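Local structure of processed glycerol phosphate lipoteichoic acid synthase 2 (Bacillus subtilis, 2W8D) at residues 17-22 / 337-342; 72-77 / 305-310; 310-315 / 333-338; 349-354 / 380-385. The protein belongs to the lipoteichoic acid synthases, a branch of the sulfatase family in the alkaline phosphatase clan, and carries a bound magnesium ion. All blocks are in the same frame, centred on the assembly; numbering follows the deposited sequence.

Overall arrangement
Contacts 2 and 3 lie deeper in the chain than contacts 1 and 4. Contact 3 is buried and contact 2 partly so, their centres about 10 Å apart; they share D310, where strand 308-309 leads toward helix 313-320. Contact 2 combines parallel backbone pairing in the large mixed sheet with side-chain hydrogen bonds and stacking, whereas contact 3 depends on one carboxylate and apolar packing. Contact 1, centred about 8 Å from contact 3, shares S337 and K338 with it and is a polar meeting of two loops nearer the surface. Contact 4 joins the antiparallel sheet to helix 380-397 through an aromatic ring and a serine-glutamate bond; I352 of that sheet and P354 just after it pack on F76 and Y307.

Contact 1 of 4, residues 17-22 / 337-342; sequences NYDVPN and SKEHRE
Neither segment is regular where D19 faces E339 and N22 faces S337, the CA atoms of D19 and E339 lying 5.3 Å apart; on the second segment a type I beta turn runs from S337 to H340. The turn offers the hydroxyl of S337, which gives a short hydrogen bond of 2.5 Å from OG to V20 O, with the donor tilted 21° from the carbonyl plane. With OG anti to the backbone N (chi1 172°), the same oxygen also accepts from E339 N at 3.2 Å, an ST turn that fixes the hydroxyl while it reaches across. E339 stretches its chain over the backbone of D19 and V20. Its OE2 receives a weak bond from V20 N at 3.4 Å, and its OE1 lies tightly against V20 CG2 at 3.1 Å. D19 comes at E339 with the two carboxylate planes 75° apart, D19 OD1 and E339 OE2 being 3.8 Å from each other. D19 OD2 is hydrogen-bonded to S333 OG. At the far end K338, bent at chi2 and chi4, crosses N22 obliquely, NZ 3.8 Å from N22 OD1; the amide's own hydrogen bonds go to V24 N and L336 O. The contact thus ties the loop after helix 6-17 to the loop before strand 344-345. S337 OG to V20 O and the weak V20 N to E339 OE2 are the two hydrogen bonds between the segments, and the nearness of D19 and E339 would probably raise the proton affinity of one or both acids, an effect that the partly exposed setting may soften.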
loop_
_atom_site.group_PDB
_atom_site.type_symbol
_atom_site.label_atom_id
_atom_site.label_comp_id
_atom_site.label_asym_id
_atom_site.label_seq_id
_atom_site.Cartn_x
_atom_site.Cartn_y
_atom_site.Cartn_z
ATOM N N ASN A 17 -17.627 8.354 13.004
ATOM C CA ASN A 17 -16.627 9.014 12.170
ATOM C C ASN A 17 -16.698 8.618 10.712
ATOM O O ASN A 17 -16.084 9.251 9.856
ATOM C CB ASN A 17 -15.217 8.773 12.716
ATOM C CG ASN A 17 -14.920 9.637 13.922
ATOM O OD1 ASN A 17 -15.009 9.182 15.059
ATOM N ND2 ASN A 17 -14.610 10.907 13.681
ATOM N N TYR A 18 -17.467 7.581 10.430
ATOM C CA TYR A 18 -17.559 7.068 9.093
ATOM C C TYR A 18 -17.750 8.217 8.126
ATOM O O TYR A 18 -18.535 9.140 8.360
ATOM C CB TYR A 18 -18.706 6.077 9.010
ATOM C CG TYR A 18 -19.015 5.551 7.628
ATOM C CD1 TYR A 18 -18.132 4.687 6.959
ATOM C CD2 TYR A 18 -20.221 5.884 7.006
ATOM C CE1 TYR A 18 -18.451 4.197 5.686
ATOM C CE2 TYR A 18 -20.547 5.409 5.754
ATOM C CZ TYR A 18 -19.673 4.571 5.091
ATOM O OH TYR A 18 -20.045 4.106 3.845
ATOM N N ASP A 19 -16.979 8.170 7.056
ATOM C CA ASP A 19 -17.058 9.167 6.016
ATOM C C ASP A 19 -17.767 8.529 4.808
ATOM O O ASP A 19 -17.215 7.633 4.157
ATOM C CB ASP A 19 -15.647 9.712 5.694
ATOM C CG ASP A 19 -14.929 10.321 6.944
ATOM O OD1 ASP A 19 -15.567 11.025 7.768
ATOM O OD2 ASP A 19 -13.705 10.102 7.093
ATOM N N VAL A 20 -18.999 8.981 4.541
ATOM C CA VAL A 20 -19.890 8.366 3.530
ATOM C C VAL A 20 -19.349 8.506 2.087
ATOM O O VAL A 20 -18.556 9.406 1.819
ATOM C CB VAL A 20 -21.357 8.912 3.614
ATOM C CG1 VAL A 20 -21.897 8.816 5.024
ATOM C CG2 VAL A 20 -21.430 10.336 3.121
ATOM N N PRO A 21 -19.771 7.607 1.166
ATOM C CA PRO A 21 -19.259 7.574 -0.216
ATOM C C PRO A 21 -19.739 8.701 -1.142
ATOM O O PRO A 21 -20.879 9.141 -1.050
ATOM C CB PRO A 21 -19.767 6.230 -0.749
ATOM C CG PRO A 21 -20.190 5.435 0.472
ATOM C CD PRO A 21 -20.657 6.454 1.443
ATOM N N ASN A 22 -18.833 9.149 -2.017
ATOM C CA ASN A 22 -19.086 10.065 -3.132
ATOM C C ASN A 22 -19.906 9.330 -4.223
ATOM O O ASN A 22 -19.397 8.372 -4.820
ATOM C CB ASN A 22 -17.713 10.484 -3.674
ATOM C CG ASN A 22 -17.769 11.611 -4.715
ATOM O OD1 ASN A 22 -18.810 11.899 -5.327
ATOM N ND2 ASN A 22 -16.611 12.233 -4.945
ATOM N N SER A 337 -14.270 10.235 -0.638
ATOM C CA SER A 337 -15.379 10.787 0.135
ATOM C C SER A 337 -15.234 12.286 0.383
ATOM O O SER A 337 -14.129 12.768 0.681
ATOM C CB SER A 337 -15.494 10.078 1.478
ATOM O OG SER A 337 -16.440 10.729 2.306
ATOM N N LYS A 338 -16.349 13.017 0.292
ATOM C CA LYS A 338 -16.342 14.450 0.606
ATOM C C LYS A 338 -15.830 14.738 2.026
ATOM O O LYS A 338 -15.093 15.700 2.234
ATOM C CB LYS A 338 -17.728 15.084 0.402
ATOM C CG LYS A 338 -17.996 15.643 -0.998
ATOM C CD LYS A 338 -18.615 14.570 -1.908
ATOM C CE LYS A 338 -19.470 15.152 -3.064
ATOM N NZ LYS A 338 -18.654 15.531 -4.254
ATOM N N GLU A 339 -16.227 13.895 2.979
ATOM C CA GLU A 339 -15.920 14.061 4.395
ATOM C C GLU A 339 -14.547 13.497 4.783
ATOM O O GLU A 339 -14.197 13.502 5.971
ATOM C CB GLU A 339 -16.988 13.357 5.257
ATOM C CG GLU A 339 -18.461 13.335 4.678
ATOM C CD GLU A 339 -19.446 12.459 5.508
ATOM O OE1 GLU A 339 -20.674 12.497 5.234
ATOM O OE2 GLU A 339 -19.003 11.750 6.441
ATOM N N HIS A 340 -13.773 13.011 3.807
ATOM C CA HIS A 340 -12.492 12.310 4.061
ATOM C C HIS A 340 -11.551 13.076 4.994
ATOM O O HIS A 340 -11.201 14.215 4.679
ATOM C CB HIS A 340 -11.780 11.996 2.728
ATOM C CG HIS A 340 -10.364 11.525 2.882
ATOM N ND1 HIS A 340 -10.030 10.327 3.485
ATOM C CD2 HIS A 340 -9.194 12.092 2.505
ATOM C CE1 HIS A 340 -8.717 10.181 3.467
ATOM N NE2 HIS A 340 -8.189 11.233 2.864
ATOM N N ARG A 341 -11.143 12.458 6.114
ATOM C CA ARG A 341 -10.221 13.118 7.069
ATOM C C ARG A 341 -8.798 13.181 6.529
ATOM O O ARG A 341 -8.360 12.262 5.865
ATOM C CB ARG A 341 -10.282 12.499 8.480
ATOM C CG ARG A 341 -9.732 11.058 8.627
ATOM C CD ARG A 341 -8.218 11.022 8.916
ATOM N NE ARG A 341 -7.718 9.647 8.964
ATOM C CZ ARG A 341 -7.376 8.916 7.901
ATOM N NH1 ARG A 341 -7.471 9.417 6.672
ATOM N NH2 ARG A 341 -6.960 7.668 8.068
ATOM N N GLU A 342 -8.075 14.266 6.798
ATOM C CA GLU A 342 -6.753 14.449 6.212
ATOM C C GLU A 342 -5.630 14.557 7.225
ATOM O O GLU A 342 -4.516 14.908 6.871
ATOM C CB GLU A 342 -6.756 15.669 5.312
ATOM C CG GLU A 342 -7.562 15.432 4.045
ATOM C CD GLU A 342 -7.420 16.544 3.030
ATOM O OE1 GLU A 342 -8.364 17.356 2.911
ATOM O OE2 GLU A 342 -6.372 16.611 2.362
#

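Contact 2 of 4, residues 72-77 / 305-310; sequences FDNFFH and HKYAGD
The side-chain amide of N74 stacks on one face of the Y307 ring, the two planes 21° apart, with N74 CB 3.9 Å from the ring centroid. F76 lies beside that ring: the F76 and Y307 planes are near parallel but slid apart, and F76 CE2 approaches Y307 CD2 to 3.7 Å. A308 O sits at the edge of the F76 ring, and a carboxylate oxygen of D73 at the edge of the H305 ring. These groups flank a parallel beta bridge ladder that joins strand 70-76 to strand 308-309 in the mixed sheet of the sulfatase-like domain. A308 bonds in the alternating parallel manner, its N to N74 O and its O to F76 N, the latter 2.9 Å long. Ahead of the F75-A308 bridge, side chains make the links. H305 ND1 gives a nearly straight bond (166°) to D73 OD1, on its syn side but well out of the carboxylate plane, and N74 ND2 reaches H305 O at 2.9 Å with its acceptor close to the amide plane; N74 OD1 is taken by R289. A water links N74 N and K306 O. The F75 ring, its CG anti to the backbone N (chi1 172°), passes G309 O with CE1 and ends with CZ 3.4 Å from D310 OD1; D310 OD2 accepts from Q78 N. The ladder ends where D310 N donates to F76 O at 3.2 Å.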
loop_
_atom_site.group_PDB
_atom_site.type_symbol
_atom_site.label_atom_id
_atom_site.label_comp_id
_atom_site.label_asym_id
_atom_site.label_seq_id
_atom_site.Cartn_x
_atom_site.Cartn_y
_atom_site.Cartn_z
ATOM N N PHE A 72 -2.395 9.992 -6.413
ATOM C CA PHE A 72 -2.430 10.670 -5.126
ATOM C C PHE A 72 -0.994 11.011 -4.720
ATOM O O PHE A 72 -0.197 10.104 -4.428
ATOM C CB PHE A 72 -3.076 9.768 -4.050
ATOM C CG PHE A 72 -4.427 9.191 -4.450
ATOM C CD1 PHE A 72 -5.612 9.768 -4.002
ATOM C CD2 PHE A 72 -4.508 8.071 -5.261
ATOM C CE1 PHE A 72 -6.849 9.240 -4.367
ATOM C CE2 PHE A 72 -5.746 7.540 -5.626
ATOM C CZ PHE A 72 -6.914 8.130 -5.175
ATOM N N ASP A 73 -0.679 12.316 -4.690
ATOM C CA ASP A 73 0.672 12.817 -4.424
ATOM C C ASP A 73 0.936 13.232 -2.949
ATOM O O ASP A 73 2.059 13.632 -2.574
ATOM C CB ASP A 73 1.001 13.956 -5.404
ATOM C CG ASP A 73 0.105 15.168 -5.213
ATOM O OD1 ASP A 73 -1.089 15.039 -4.897
ATOM O OD2 ASP A 73 0.586 16.280 -5.383
ATOM N N ASN A 74 -0.100 13.144 -2.127
ATOM C CA ASN A 74 0.043 13.305 -0.693
ATOM C C ASN A 74 -0.442 12.061 0.086
ATOM O O ASN A 74 -1.209 12.151 1.035
ATOM C CB ASN A 74 -0.675 14.558 -0.246
ATOM C CG ASN A 74 -0.049 15.801 -0.784
ATOM O OD1 ASN A 74 1.175 15.967 -0.751
ATOM N ND2 ASN A 74 -0.876 16.702 -1.262
ATOM N N PHE A 75 0.032 10.902 -0.340
ATOM C CA PHE A 75 -0.348 9.635 0.249
ATOM C C PHE A 75 0.879 9.081 0.982
ATOM O O PHE A 75 1.965 9.090 0.450
ATOM C CB PHE A 75 -0.847 8.686 -0.854
ATOM C CG PHE A 75 -1.078 7.289 -0.392
ATOM C CD1 PHE A 75 -2.269 6.932 0.235
ATOM C CD2 PHE A 75 -0.112 6.325 -0.584
ATOM C CE1 PHE A 75 -2.487 5.631 0.670
ATOM C CE2 PHE A 75 -0.308 5.010 -0.146
ATOM C CZ PHE A 75 -1.478 4.664 0.474
ATOM N N PHE A 76 0.702 8.646 2.214
ATOM C CA PHE A 76 1.797 8.291 3.075
ATOM C C PHE A 76 1.749 6.812 3.481
ATOM O O PHE A 76 0.683 6.287 3.832
ATOM C CB PHE A 76 1.769 9.193 4.335
ATOM C CG PHE A 76 2.017 10.661 4.034
ATOM C CD1 PHE A 76 3.281 11.230 4.249
ATOM C CD2 PHE A 76 0.989 11.476 3.529
ATOM C CE1 PHE A 76 3.526 12.589 3.949
ATOM C CE2 PHE A 76 1.225 12.831 3.235
ATOM C CZ PHE A 76 2.493 13.380 3.445
ATOM N N HIS A 77 2.907 6.153 3.513
ATOM C CA HIS A 77 2.946 4.821 4.154
ATOM C C HIS A 77 2.779 4.967 5.686
ATOM O O HIS A 77 3.176 5.965 6.268
ATOM C CB HIS A 77 4.223 4.056 3.800
ATOM C CG HIS A 77 5.418 4.494 4.586
ATOM N ND1 HIS A 77 5.755 3.926 5.802
ATOM C CD2 HIS A 77 6.346 5.452 4.342
ATOM C CE1 HIS A 77 6.840 4.515 6.271
ATOM N NE2 HIS A 77 7.209 5.456 5.413
ATOM N N HIS A 305 -5.243 15.578 -4.442
ATOM C CA HIS A 305 -4.214 16.144 -3.536
ATOM C C HIS A 305 -4.538 16.006 -2.053
ATOM O O HIS A 305 -3.791 16.484 -1.190
ATOM C CB HIS A 305 -3.912 17.615 -3.875
ATOM C CG HIS A 305 -3.673 17.836 -5.327
ATOM N ND1 HIS A 305 -2.674 17.183 -6.018
ATOM C CD2 HIS A 305 -4.335 18.586 -6.238
ATOM C CE1 HIS A 305 -2.728 17.528 -7.294
ATOM N NE2 HIS A 305 -3.720 18.385 -7.451
ATOM N N LYS A 306 -5.661 15.379 -1.765
ATOM C CA LYS A 306 -6.023 15.098 -0.392
ATOM C C LYS A 306 -4.947 14.250 0.306
ATOM O O LYS A 306 -4.466 13.273 -0.240
ATOM C CB LYS A 306 -7.348 14.344 -0.352
ATOM C CG LYS A 306 -8.540 15.172 -0.805
ATOM C CD LYS A 306 -9.790 14.410 -0.475
ATOM C CE LYS A 306 -11.032 15.004 -1.127
ATOM N NZ LYS A 306 -12.130 13.999 -0.948
ATOM N N TYR A 307 -4.580 14.654 1.512
ATOM C CA TYR A 307 -3.713 13.862 2.404
ATOM C C TYR A 307 -4.431 12.555 2.729
ATOM O O TYR A 307 -5.641 12.562 2.919
ATOM C CB TYR A 307 -3.360 14.696 3.644
ATOM C CG TYR A 307 -2.276 15.704 3.333
ATOM C CD1 TYR A 307 -2.459 16.708 2.379
ATOM C CD2 TYR A 307 -1.042 15.610 3.950
ATOM C CE1 TYR A 307 -1.411 17.623 2.066
ATOM C CE2 TYR A 307 -0.010 16.498 3.666
ATOM C CZ TYR A 307 -0.188 17.479 2.737
ATOM O OH TYR A 307 0.880 18.290 2.522
ATOM N N ALA A 308 -3.685 11.444 2.725
ATOM C CA ALA A 308 -4.229 10.106 2.919
ATOM C C ALA A 308 -3.132 9.143 3.338
ATOM O O ALA A 308 -1.986 9.366 3.017
ATOM C CB ALA A 308 -4.896 9.602 1.606
ATOM N N GLY A 309 -3.480 8.042 4.003
ATOM C CA GLY A 309 -2.500 7.006 4.355
ATOM C C GLY A 309 -2.916 5.605 3.922
ATOM O O GLY A 309 -4.015 5.417 3.421
ATOM N N ASP A 310 -2.029 4.628 4.087
ATOM C CA ASP A 310 -2.318 3.230 3.765
ATOM C C ASP A 310 -3.704 2.720 4.165
ATOM O O ASP A 310 -4.279 1.981 3.389
ATOM C CB ASP A 310 -1.309 2.295 4.447
ATOM C CG ASP A 310 0.021 2.308 3.792
ATOM O OD1 ASP A 310 0.091 2.528 2.539
ATOM O OD2 ASP A 310 1.005 2.129 4.546
HETATM O O HOH W 1 -3.044 12.657 -2.320
#

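Contact 3 of 4, residues 310-315 / 333-338; sequences DVDVAP and SDILSK
One direct hydrogen bond joins the segments: S333 N gives to D312 OD1 over 2.9 Å, nearly straight at 168°, and meets the oxygen from above the carboxylate plane, 42° out of it. The same OD1 forms a salt bridge with R341 NH2, while D312 OD2 takes the backbone N of G309. With three such partners the buried carboxylate is held in rotation, and the arginine probably helps keep it ionised. Apolar contact follows on the methylene of D312, whose CB lies 3.6 Å from I335 CG1; the isoleucine directs CG1 at D312 CB because CG1 stands anti to its carbonyl carbon (chi1 -48°). P315, in the first turn of helix 313-320, places ring atom CB 3.9 Å from D334 N and 4.3 Å from D334 CB, in van der Waals contact with the loop backbone. Turn bonds shape that loop. D334 OD1 accepts from L336 N at 2.8 Å, an Asx turn, and S337 N to D334 O closes a type I beta turn. The loop is bent back along the helix that precedes it, tied there by D334 OD2 to H319 ND1 and by I335 N to T316 OG1. Strand 70-76 borders the same region, with I335 on F72, L336 on F70 and V313 on F75, and helix 86-93 packs on D310, V311 and V313.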
loop_
_atom_site.group_PDB
_atom_site.type_symbol
_atom_site.label_atom_id
_atom_site.label_comp_id
_atom_site.label_asym_id
_atom_site.label_seq_id
_atom_site.Cartn_x
_atom_site.Cartn_y
_atom_site.Cartn_z
ATOM N N ASP A 310 -2.029 4.628 4.087
ATOM C CA ASP A 310 -2.318 3.230 3.765
ATOM C C ASP A 310 -3.704 2.720 4.165
ATOM O O ASP A 310 -4.279 1.981 3.389
ATOM C CB ASP A 310 -1.309 2.295 4.447
ATOM C CG ASP A 310 0.021 2.308 3.792
ATOM O OD1 ASP A 310 0.091 2.528 2.539
ATOM O OD2 ASP A 310 1.005 2.129 4.546
ATOM N N VAL A 311 -4.211 3.065 5.370
ATOM C CA VAL A 311 -5.474 2.497 5.894
ATOM C C VAL A 311 -6.698 3.018 5.111
ATOM O O VAL A 311 -7.814 2.475 5.223
ATOM C CB VAL A 311 -5.669 2.748 7.429
ATOM C CG1 VAL A 311 -4.636 1.946 8.297
ATOM C CG2 VAL A 311 -5.632 4.219 7.750
ATOM N N ASP A 312 -6.483 4.067 4.317
ATOM C CA ASP A 312 -7.548 4.627 3.501
ATOM C C ASP A 312 -7.791 3.871 2.188
ATOM O O ASP A 312 -8.833 4.052 1.581
ATOM C CB ASP A 312 -7.279 6.103 3.181
ATOM C CG ASP A 312 -7.061 6.959 4.422
ATOM O OD1 ASP A 312 -7.580 6.628 5.502
ATOM O OD2 ASP A 312 -6.415 8.008 4.294
ATOM N N VAL A 313 -6.849 3.041 1.744
ATOM C CA VAL A 313 -6.997 2.373 0.440
ATOM C C VAL A 313 -8.194 1.416 0.349
ATOM O O VAL A 313 -8.973 1.476 -0.613
ATOM C CB VAL A 313 -5.691 1.671 -0.031
ATOM C CG1 VAL A 313 -5.827 1.123 -1.475
ATOM C CG2 VAL A 313 -4.548 2.626 -0.001
ATOM N N ALA A 314 -8.355 0.566 1.348
ATOM C CA ALA A 314 -9.354 -0.511 1.304
ATOM C C ALA A 314 -10.787 0.000 1.135
ATOM O O ALA A 314 -11.511 -0.536 0.301
ATOM C CB ALA A 314 -9.241 -1.453 2.541
ATOM N N PRO A 315 -11.195 1.031 1.932
ATOM C CA PRO A 315 -12.529 1.649 1.721
ATOM C C PRO A 315 -12.678 2.439 0.429
ATOM O O PRO A 315 -13.791 2.589 -0.066
ATOM C CB PRO A 315 -12.682 2.599 2.909
ATOM C CG PRO A 315 -11.288 2.664 3.581
ATOM C CD PRO A 315 -10.638 1.376 3.261
ATOM N N SER A 333 -10.360 6.014 5.916
ATOM C CA SER A 333 -11.427 6.844 5.417
ATOM C C SER A 333 -11.293 6.880 3.896
ATOM O O SER A 333 -10.231 7.157 3.395
ATOM C CB SER A 333 -11.286 8.236 6.044
ATOM O OG SER A 333 -12.088 9.192 5.373
ATOM N N ASP A 334 -12.353 6.513 3.183
ATOM C CA ASP A 334 -12.414 6.595 1.721
ATOM C C ASP A 334 -11.875 7.945 1.242
ATOM O O ASP A 334 -12.414 8.997 1.581
ATOM C CB ASP A 334 -13.866 6.395 1.271
ATOM C CG ASP A 334 -14.084 6.606 -0.234
ATOM O OD1 ASP A 334 -13.141 6.796 -1.016
ATOM O OD2 ASP A 334 -15.242 6.595 -0.651
ATOM N N ILE A 335 -10.815 7.902 0.447
ATOM C CA ILE A 335 -10.186 9.119 -0.044
ATOM C C ILE A 335 -11.118 9.910 -0.943
ATOM O O ILE A 335 -11.085 11.133 -0.941
ATOM C CB ILE A 335 -8.815 8.834 -0.746
ATOM C CG1 ILE A 335 -7.958 7.927 0.128
ATOM C CG2 ILE A 335 -8.032 10.138 -0.996
ATOM C CD1 ILE A 335 -6.750 7.301 -0.581
ATOM N N LEU A 336 -11.984 9.224 -1.691
ATOM C CA LEU A 336 -12.881 9.936 -2.618
ATOM C C LEU A 336 -14.088 10.538 -1.919
ATOM O O LEU A 336 -14.839 11.265 -2.532
ATOM C CB LEU A 336 -13.315 9.036 -3.794
ATOM C CG LEU A 336 -12.099 8.493 -4.552
ATOM C CD1 LEU A 336 -12.496 7.548 -5.689
ATOM C CD2 LEU A 336 -11.213 9.664 -5.042
ATOM N N SER A 337 -14.270 10.235 -0.638
ATOM C CA SER A 337 -15.379 10.787 0.135
ATOM C C SER A 337 -15.234 12.286 0.383
ATOM O O SER A 337 -14.129 12.768 0.681
ATOM C CB SER A 337 -15.494 10.078 1.478
ATOM O OG SER A 337 -16.440 10.729 2.306
ATOM N N LYS A 338 -16.349 13.017 0.292
ATOM C CA LYS A 338 -16.342 14.450 0.606
ATOM C C LYS A 338 -15.830 14.738 2.026
ATOM O O LYS A 338 -15.093 15.700 2.234
ATOM C CB LYS A 338 -17.728 15.084 0.402
ATOM C CG LYS A 338 -17.996 15.643 -0.998
ATOM C CD LYS A 338 -18.615 14.570 -1.908
ATOM C CE LYS A 338 -19.470 15.152 -3.064
ATOM N NZ LYS A 338 -18.654 15.531 -4.254
#

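Contact 4 of 4, residues 349-354 / 380-385; sequences GDFISP and SEDSLV
F351 fills the tight part of the contact, its ring lying against V385 and the first turn of helix 380-397. V385 CG2 sits over one face of the ring, 3.6 Å from F351 CG and as near to its CB. The far end of the ring reaches the helix backbone, F351 CE2 coming to 3.7 Å from D382 CA, while F351 CZ lies 3.9 Å from E381 CB. D382 OD2 stays beside F351 CE2 while it forms a salt bridge with K358 NZ. The phenyl gets there because its CG is tucked between the backbone N and the carbonyl carbon (chi1 74°). V343 and Y363 also pack on this ring. F351 belongs to strand 351-352, second in an antiparallel sheet of five short strands from 344-345 to 371-372, and helix 380-397 follows that sheet in the chain and packs on it. Next to the ring the contact turns polar. S353 OG donates to the syn lone pair of E381 OE1, 2.6 Å away. The glutamate, extended beyond CG, crosses F351 at about a right angle, and E381 OE1 comes to 3.6 Å from F351 CE1, the planes 48° apart. S353 OG also receives Y356 N, so the hydroxyl is gripped from both the strand turn and the helix. A water gives to E381 OE2 at 2.6 Å and, less closely, to S353 OG. The packing thins toward G349, at the partly exposed rim: its carbonyl O comes no nearer than 4.0 Å to V385 CG1, and D350 points away from the helix, its OD1 accepting from S360 N.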
loop_
_atom_site.group_PDB
_atom_site.type_symbol
_atom_site.label_atom_id
_atom_site.label_comp_id
_atom_site.label_asym_id
_atom_site.label_seq_id
_atom_site.Cartn_x
_atom_site.Cartn_y
_atom_site.Cartn_z
ATOM N N GLY A 349 3.072 7.567 16.187
ATOM C CA GLY A 349 2.379 8.661 16.880
ATOM C C GLY A 349 2.663 10.046 16.290
ATOM O O GLY A 349 1.908 10.967 16.537
ATOM N N ASP A 350 3.767 10.213 15.544
ATOM C CA ASP A 350 3.926 11.363 14.675
ATOM C C ASP A 350 2.718 11.401 13.737
ATOM O O ASP A 350 1.918 10.445 13.657
ATOM C CB ASP A 350 5.228 11.263 13.854
ATOM C CG ASP A 350 6.490 11.299 14.748
ATOM O OD1 ASP A 350 6.381 11.550 15.976
ATOM O OD2 ASP A 350 7.602 11.066 14.241
ATOM N N PHE A 351 2.551 12.524 13.070
ATOM C CA PHE A 351 1.494 12.635 12.088
ATOM C C PHE A 351 1.746 13.726 11.100
ATOM O O PHE A 351 2.632 14.547 11.293
ATOM C CB PHE A 351 0.097 12.758 12.730
ATOM C CG PHE A 351 -0.206 14.093 13.360
ATOM C CD1 PHE A 351 -0.716 15.141 12.597
ATOM C CD2 PHE A 351 -0.103 14.269 14.746
ATOM C CE1 PHE A 351 -1.051 16.379 13.195
ATOM C CE2 PHE A 351 -0.436 15.490 15.349
ATOM C CZ PHE A 351 -0.908 16.539 14.576
ATOM N N ILE A 352 0.972 13.712 10.018
ATOM C CA ILE A 352 1.032 14.780 9.049
ATOM C C ILE A 352 -0.369 15.119 8.613
ATOM O O ILE A 352 -1.222 14.244 8.517
ATOM C CB ILE A 352 1.935 14.451 7.865
ATOM C CG1 ILE A 352 2.069 15.677 6.952
ATOM C CG2 ILE A 352 1.384 13.249 7.043
ATOM C CD1 ILE A 352 3.260 15.621 6.061
ATOM N N SER A 353 -0.606 16.406 8.386
ATOM C CA SER A 353 -1.872 16.900 7.866
ATOM C C SER A 353 -1.601 18.149 7.012
ATOM O O SER A 353 -0.489 18.663 7.019
ATOM C CB SER A 353 -2.789 17.254 9.028
ATOM O OG SER A 353 -2.507 18.554 9.473
ATOM N N PRO A 354 -2.622 18.655 6.292
ATOM C CA PRO A 354 -2.348 19.850 5.494
ATOM C C PRO A 354 -1.848 20.996 6.360
ATOM O O PRO A 354 -1.048 21.794 5.906
ATOM C CB PRO A 354 -3.714 20.186 4.870
ATOM C CG PRO A 354 -4.430 18.868 4.813
ATOM C CD PRO A 354 -3.954 18.089 6.005
ATOM N N SER A 380 -6.290 19.690 18.793
ATOM C CA SER A 380 -7.378 18.841 18.307
ATOM C C SER A 380 -6.943 17.795 17.280
ATOM O O SER A 380 -7.529 16.722 17.223
ATOM C CB SER A 380 -8.487 19.698 17.693
ATOM O OG SER A 380 -8.104 20.056 16.364
ATOM N N GLU A 381 -5.926 18.083 16.479
ATOM C CA GLU A 381 -5.466 17.102 15.508
ATOM C C GLU A 381 -4.710 15.985 16.189
ATOM O O GLU A 381 -4.893 14.807 15.856
ATOM C CB GLU A 381 -4.608 17.720 14.378
ATOM C CG GLU A 381 -5.373 18.734 13.506
ATOM C CD GLU A 381 -4.739 18.973 12.117
ATOM O OE1 GLU A 381 -3.652 18.424 11.832
ATOM O OE2 GLU A 381 -5.339 19.717 11.299
ATOM N N ASP A 382 -3.838 16.341 17.121
ATOM C CA ASP A 382 -3.080 15.336 17.861
ATOM C C ASP A 382 -4.027 14.335 18.565
ATOM O O ASP A 382 -3.793 13.120 18.513
ATOM C CB ASP A 382 -2.147 16.018 18.853
ATOM C CG ASP A 382 -1.358 15.021 19.690
ATOM O OD1 ASP A 382 -1.647 14.909 20.929
ATOM O OD2 ASP A 382 -0.463 14.363 19.104
ATOM N N SER A 383 -5.092 14.847 19.196
ATOM C CA SER A 383 -6.105 13.983 19.830
ATOM C C SER A 383 -6.810 13.051 18.851
ATOM O O SER A 383 -7.098 11.925 19.203
ATOM C CB SER A 383 -7.174 14.800 20.576
ATOM O OG SER A 383 -6.567 15.675 21.523
ATOM N N LEU A 384 -7.117 13.546 17.651
ATOM C CA LEU A 384 -7.758 12.732 16.631
ATOM C C LEU A 384 -6.841 11.559 16.276
ATOM O O LEU A 384 -7.310 10.421 16.147
ATOM C CB LEU A 384 -8.131 13.554 15.371
ATOM C CG LEU A 384 -9.353 14.497 15.431
ATOM C CD1 LEU A 384 -9.433 15.352 14.201
ATOM C CD2 LEU A 384 -10.672 13.749 15.580
ATOM N N VAL A 385 -5.545 11.844 16.156
ATOM C CA VAL A 385 -4.521 10.831 15.852
ATOM C C VAL A 385 -4.448 9.745 16.938
ATOM O O VAL A 385 -4.549 8.560 16.625
ATOM C CB VAL A 385 -3.116 11.462 15.597
ATOM C CG1 VAL A 385 -1.970 10.377 15.543
ATOM C CG2 VAL A 385 -3.127 12.318 14.320
HETATM O O HOH W 2 -5.331 19.791 8.715
#